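Local coordinates for protein omega transaminase (Pseudomonas sp., PDB 5LHA) that probably catalyses pyridoxal-phosphate-dependent transfer of an amino group between amines and carbonyl compounds, and is held here with pyridoxamine phosphate, at residues Glu12-Lys15 and Asn16-Lys19; Met25-Ala29 and Ala30-Asp34. All blocks are in the same frame, centred on the assembly; numbering follows the deposited sequence.

Both interactions belong to the N-terminal arm, ahead of strand 37-43, and both lie against the second subunit of this fold type I transaminase. Interaction 1 is a surface turn at the outer end of the arm, and interaction 2 a partly buried bend further along, their centres about 16 Å apart. The chain folds back so that a salt bridge joins them, with Glu18 OE2 3.0 Å from Arg33 NH2. Lys19 also reaches the backbone of Arg33, probably by a hydrogen bond. Interaction 2 is nearer the cofactor site: Met25, at its start, packs on Tyr157, a residue of the pyridoxamine phosphate pocket.

Interaction 1 of 2, residues Glu12-Lys15 and Asn16-Lys19; sequences EKYK and NAEK
The turn formed by Tyr14, Lys15, Asn16 and Ala17 has the backbone angles of a type I beta turn and lies on the surface of the N-terminal arm. Its ends come close, Tyr14 CA standing 4.7 Å from Ala17 CA, yet no hydrogen bond closes it: Tyr14 O and Ala17 N are 3.5 Å apart. Asparagine is common at the third position of such turns, and Asn16 holds that place here with its side chain directed outward. The one apolar side-chain contact joins the first residue to the fourth, where Ala17 CB approaches the Tyr14 ring obliquely at CD1, 4.3 Å away. A methyl group suits this spot because it is small enough to sit beside the Tyr14 carbonyl while still packing on Phe100 of the second subunit. Tyr14 suits its own place by having two ends of different character: its ring rests on Ile50 and on Pro97 of the second subunit, while its hydroxyl is hydrogen-bonded to Asp101 of that subunit. Lys15 leaves the turn in another direction, CG trans to the backbone nitrogen (chi1 -177°), and its long chain then bends at chi3 (-61°) to carry the ammonium group to a salt bridge with Asp51. Across the turn, Ala17 CB lies 3.7 Å from Tyr14 O.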
ATOM      1  N   GLU A  12      42.492 -28.270  10.867  1.00 52.79           N
ATOM      2  CA  GLU A  12      41.372 -27.947   9.985  1.00 52.80           C
ATOM      3  C   GLU A  12      41.601 -26.661   9.185  1.00 51.09           C
ATOM      4  O   GLU A  12      41.973 -25.629   9.744  1.00 51.05           O
ATOM      5  CB  GLU A  12      40.083 -27.841  10.800  1.00 53.81           C
ATOM      6  CG  GLU A  12      40.190 -26.941  12.026  1.00 54.16           C
ATOM      7  CD  GLU A  12      39.157 -27.271  13.098  1.00 53.29           C
ATOM      8  OE1 GLU A  12      38.079 -27.817  12.762  1.00 52.65           O
ATOM      9  OE2 GLU A  12      39.430 -26.989  14.285  1.00 52.91           O
ATOM     10  N   LYS A  13      41.352 -26.731   7.882  1.00 50.60           N
ATOM     11  CA  LYS A  13      41.694 -25.657   6.944  1.00 50.53           C
ATOM     12  C   LYS A  13      40.479 -24.827   6.534  1.00 49.60           C
ATOM     13  O   LYS A  13      40.241 -24.583   5.350  1.00 50.88           O
ATOM     14  CB  LYS A  13      42.387 -26.241   5.720  1.00 50.30           C
ATOM     15  CG  LYS A  13      43.709 -26.923   6.026  1.00 51.98           C
ATOM     16  CD  LYS A  13      44.600 -26.047   6.886  1.00 52.99           C
ATOM     17  CE  LYS A  13      45.924 -26.726   7.151  1.00 54.63           C
ATOM     18  NZ  LYS A  13      46.815 -25.880   7.989  1.00 56.02           N
ATOM     19  N   TYR A  14      39.696 -24.374   7.508  1.00 47.86           N
ATOM     20  CA  TYR A  14      38.652 -23.387   7.262  1.00 45.97           C
ATOM     21  C   TYR A  14      39.164 -21.962   7.379  1.00 48.16           C
ATOM     22  O   TYR A  14      38.394 -21.021   7.159  1.00 49.89           O
ATOM     23  CB  TYR A  14      37.480 -23.582   8.227  1.00 41.31           C
ATOM     24  CG  TYR A  14      36.644 -24.795   7.910  1.00 35.73           C
ATOM     25  CD1 TYR A  14      35.667 -24.752   6.920  1.00 31.49           C
ATOM     26  CD2 TYR A  14      36.837 -25.986   8.589  1.00 34.11           C
ATOM     27  CE1 TYR A  14      34.906 -25.873   6.623  1.00 29.86           C
ATOM     28  CE2 TYR A  14      36.082 -27.110   8.297  1.00 32.36           C
ATOM     29  CZ  TYR A  14      35.121 -27.051   7.316  1.00 29.96           C
ATOM     30  OH  TYR A  14      34.372 -28.176   7.036  1.00 28.24           O
ATOM     31  N   LYS A  15      40.442 -21.783   7.725  1.00 47.55           N
ATOM     32  CA  LYS A  15      40.990 -20.439   7.880  1.00 48.18           C
ATOM     33  C   LYS A  15      41.144 -19.741   6.528  1.00 47.35           C
ATOM     34  O   LYS A  15      40.786 -18.563   6.386  1.00 45.62           O
ATOM     35  CB  LYS A  15      42.325 -20.512   8.623  1.00 50.83           C
ATOM     36  CG  LYS A  15      42.969 -19.163   8.913  1.00 54.94           C
ATOM     37  CD  LYS A  15      44.255 -19.339   9.721  1.00 57.52           C
ATOM     38  CE  LYS A  15      43.976 -20.000  11.063  1.00 58.20           C
ATOM     39  NZ  LYS A  15      45.183 -20.068  11.936  1.00 58.44           N
ATOM     40  N   ASN A  16      41.669 -20.447   5.522  1.00 46.58           N
ATOM     41  CA  ASN A  16      41.737 -19.924   4.159  1.00 48.02           C
ATOM     42  C   ASN A  16      40.492 -20.198   3.317  1.00 47.90           C
ATOM     43  O   ASN A  16      40.429 -19.709   2.180  1.00 48.23           O
ATOM     44  CB  ASN A  16      42.971 -20.480   3.409  1.00 48.68           C
ATOM     45  CG  ASN A  16      44.282 -19.841   3.862  1.00 48.79           C
ATOM     46  OD1 ASN A  16      45.098 -20.469   4.539  1.00 49.17           O
ATOM     47  ND2 ASN A  16      44.499 -18.593   3.455  1.00 48.29           N
ATOM     48  N   ALA A  17      39.511 -20.949   3.833  1.00 45.55           N
ATOM     49  CA  ALA A  17      38.374 -21.372   3.015  1.00 42.25           C
ATOM     50  C   ALA A  17      37.624 -20.180   2.416  1.00 38.44           C
ATOM     51  O   ALA A  17      37.475 -19.124   3.043  1.00 35.86           O
ATOM     52  CB  ALA A  17      37.413 -22.222   3.848  1.00 42.42           C
ATOM     53  N   GLU A  18      37.129 -20.368   1.191  1.00 36.19           N
ATOM     54  CA  GLU A  18      36.329 -19.344   0.538  1.00 36.14           C
ATOM     55  C   GLU A  18      34.883 -19.393   1.025  1.00 32.92           C
ATOM     56  O   GLU A  18      34.334 -20.457   1.323  1.00 30.82           O
ATOM     57  CB  GLU A  18      36.389 -19.473  -0.983  1.00 40.02           C
ATOM     58  CG  GLU A  18      35.699 -18.322  -1.691  1.00 46.02           C
ATOM     59  CD  GLU A  18      36.281 -16.972  -1.298  1.00 54.12           C
ATOM     60  OE1 GLU A  18      37.503 -16.907  -1.013  1.00 58.45           O
ATOM     61  OE2 GLU A  18      35.513 -15.986  -1.248  1.00 56.01           O
ATOM     62  N   LYS A  19      34.265 -18.217   1.085  1.00 31.01           N
ATOM     63  CA  LYS A  19      32.964 -18.016   1.713  1.00 26.85           C
ATOM     64  C   LYS A  19      31.877 -17.914   0.640  1.00 23.56           C
ATOM     65  O   LYS A  19      31.838 -16.950  -0.127  1.00 19.52           O
ATOM     66  CB  LYS A  19      33.016 -16.769   2.587  1.00 26.31           C
ATOM     67  CG  LYS A  19      31.863 -16.623   3.554  1.00 27.06           C
ATOM     68  CD  LYS A  19      32.016 -15.364   4.391  1.00 26.84           C
ATOM     69  CE  LYS A  19      33.168 -15.518   5.363  1.00 26.74           C
ATOM     70  NZ  LYS A  19      33.382 -14.315   6.234  1.00 27.53           N
TER

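Interaction 2 of 2, residues Met25-Ala29 and Ala30-Asp34; sequences MGSSA and APHRD
A cis peptide bond between Ala30 and Pro31 lies inside a sharp bend, across which Arg33 N donates a hydrogen bond to Ala29 O. That bond is short, 2.7 Å from N to O, but bent to 136° at the hydrogen, with the donor tilted 29° from the carbonyl plane. Proline suits the bend because it adopts the cis form more readily than other residues. Before the bend, Ser27 OG accepts from Ala29 N at 3.2 Å and makes an ST turn; OG is anti to its own nitrogen (chi1 172°), which puts it beside the residue's carbonyl carbon, where the Ala29 N-H meets it. The turn follows directly on residues 26-27, which pair antiparallel with a strand of the second subunit, continuing the sheet across the interface. After the bend comes a 3-10 segment, 32-34. The His32 ring turns its edge to Ser27, CD2 lying 3.6 Å from Ser27 O near the ring plane, while NE2 is hydrogen-bonded to Asp92 of the second subunit. Ser28 O is buried without a hydrogen-bond partner; Arg33 CD packs 3.3 Å from it, and the guanidinium goes on to its salt bridge with Glu18. Replacing Arg33 with alanine would probably leave the Glu18 carboxylate without its charged mate and open a gap beside Ser28 O. Asp34 adds only charge attraction: its OD1 stands 3.6 Å from Arg33 NH2, well out of the guanidinium plane.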
ATOM      1  N   MET A  25      23.095  -9.895   8.905  1.00 23.36           N
ATOM      2  CA  MET A  25      23.355  -8.683   9.679  1.00 25.61           C
ATOM      3  C   MET A  25      24.799  -8.188   9.562  1.00 26.76           C
ATOM      4  O   MET A  25      25.330  -7.595  10.502  1.00 28.81           O
ATOM      5  CB  MET A  25      22.966  -8.887  11.148  1.00 25.55           C
ATOM      6  CG  MET A  25      21.569  -9.500  11.299  1.00 24.55           C
ATOM      7  SD  MET A  25      20.330  -8.676  10.287  1.00 23.32           S
ATOM      8  CE  MET A  25      18.872  -9.619  10.713  1.00 23.19           C
ATOM      9  N   GLY A  26      25.450  -8.384   8.413  1.00 26.03           N
ATOM     10  CA  GLY A  26      26.812  -7.917   8.242  1.00 25.55           C
ATOM     11  C   GLY A  26      27.091  -7.443   6.828  1.00 26.23           C
ATOM     12  O   GLY A  26      26.403  -7.808   5.868  1.00 26.76           O
ATOM     13  N   SER A  27      28.145  -6.634   6.720  1.00 25.73           N
ATOM     14  CA  SER A  27      28.601  -6.124   5.432  1.00 24.32           C
ATOM     15  C   SER A  27      29.072  -7.278   4.560  1.00 26.06           C
ATOM     16  O   SER A  27      29.842  -8.134   5.009  1.00 26.45           O
ATOM     17  CB  SER A  27      29.739  -5.119   5.642  1.00 22.15           C
ATOM     18  OG  SER A  27      30.340  -4.719   4.423  1.00 19.08           O
ATOM     19  N   SER A  28      28.574  -7.329   3.328  1.00 25.49           N
ATOM     20  CA  SER A  28      29.046  -8.319   2.371  1.00 26.27           C
ATOM     21  C   SER A  28      30.179  -7.783   1.525  1.00 27.89           C
ATOM     22  O   SER A  28      30.562  -8.422   0.543  1.00 27.46           O
ATOM     23  CB  SER A  28      27.919  -8.781   1.449  1.00 25.57           C
ATOM     24  OG  SER A  28      27.546  -7.746   0.564  1.00 27.26           O
ATOM     25  N   ALA A  29      30.692  -6.608   1.858  1.00 29.74           N
ATOM     26  CA  ALA A  29      31.748  -6.004   1.071  1.00 33.00           C
ATOM     27  C   ALA A  29      33.095  -6.572   1.469  1.00 34.69           C
ATOM     28  O   ALA A  29      33.343  -6.859   2.644  1.00 33.30           O
ATOM     29  CB  ALA A  29      31.750  -4.486   1.247  1.00 34.36           C
ATOM     30  N   ALA A  30      33.957  -6.735   0.475  1.00 37.82           N
ATOM     31  CA  ALA A  30      35.357  -7.043   0.680  1.00 41.12           C
ATOM     32  C   ALA A  30      36.101  -5.775   1.088  1.00 40.54           C
ATOM     33  O   ALA A  30      35.776  -4.682   0.625  1.00 41.51           O
ATOM     34  CB  ALA A  30      35.965  -7.618  -0.595  1.00 42.98           C
ATOM     35  N   PRO A  31      37.120  -5.895   1.946  1.00 41.03           N
ATOM     36  CA  PRO A  31      37.657  -7.159   2.450  1.00 38.87           C
ATOM     37  C   PRO A  31      36.998  -7.636   3.737  1.00 37.02           C
ATOM     38  O   PRO A  31      37.330  -8.718   4.210  1.00 33.97           O
ATOM     39  CB  PRO A  31      39.124  -6.822   2.691  1.00 40.41           C
ATOM     40  CG  PRO A  31      39.118  -5.356   3.049  1.00 41.79           C
ATOM     41  CD  PRO A  31      37.889  -4.734   2.437  1.00 41.89           C
ATOM     42  N   HIS A  32      36.090  -6.833   4.297  1.00 39.21           N
ATOM     43  CA  HIS A  32      35.450  -7.207   5.556  1.00 42.76           C
ATOM     44  C   HIS A  32      34.745  -8.553   5.460  1.00 42.99           C
ATOM     45  O   HIS A  32      34.709  -9.302   6.442  1.00 44.61           O
ATOM     46  CB  HIS A  32      34.466  -6.126   5.993  1.00 42.62           C
ATOM     47  CG  HIS A  32      33.650  -6.502   7.188  1.00 44.66           C
ATOM     48  ND1 HIS A  32      34.104  -6.332   8.479  1.00 45.99           N
ATOM     49  CD2 HIS A  32      32.403  -7.020   7.293  1.00 45.62           C
ATOM     50  CE1 HIS A  32      33.174  -6.738   9.328  1.00 46.17           C
ATOM     51  NE2 HIS A  32      32.133  -7.162   8.634  1.00 45.30           N
ATOM     52  N   ARG A  33      34.193  -8.885   4.293  1.00 42.04           N
ATOM     53  CA  ARG A  33      33.407 -10.108   4.180  1.00 42.56           C
ATOM     54  C   ARG A  33      34.247 -11.341   4.494  1.00 44.95           C
ATOM     55  O   ARG A  33      33.714 -12.353   4.959  1.00 47.55           O
ATOM     56  CB  ARG A  33      32.825 -10.253   2.776  1.00 40.89           C
ATOM     57  CG  ARG A  33      31.740 -11.312   2.712  1.00 38.71           C
ATOM     58  CD  ARG A  33      31.258 -11.533   1.303  1.00 36.20           C
ATOM     59  NE  ARG A  33      32.315 -12.108   0.480  1.00 35.50           N
ATOM     60  CZ  ARG A  33      32.517 -13.416   0.353  1.00 37.38           C
ATOM     61  NH1 ARG A  33      31.724 -14.269   0.986  1.00 38.38           N
ATOM     62  NH2 ARG A  33      33.498 -13.873  -0.411  1.00 37.70           N
ATOM     63  N   ASP A  34      35.559 -11.274   4.250  1.00 45.04           N
ATOM     64  CA  ASP A  34      36.458 -12.420   4.350  1.00 46.91           C
ATOM     65  C   ASP A  34      36.990 -12.660   5.757  1.00 45.00           C
ATOM     66  O   ASP A  34      37.613 -13.701   5.993  1.00 46.35           O
ATOM     67  CB  ASP A  34      37.642 -12.242   3.395  1.00 51.26           C
ATOM     68  CG  ASP A  34      37.255 -12.434   1.942  1.00 55.07           C
ATOM     69  OD1 ASP A  34      36.354 -13.250   1.664  1.00 55.72           O
ATOM     70  OD2 ASP A  34      37.866 -11.777   1.077  1.00 57.36           O
TER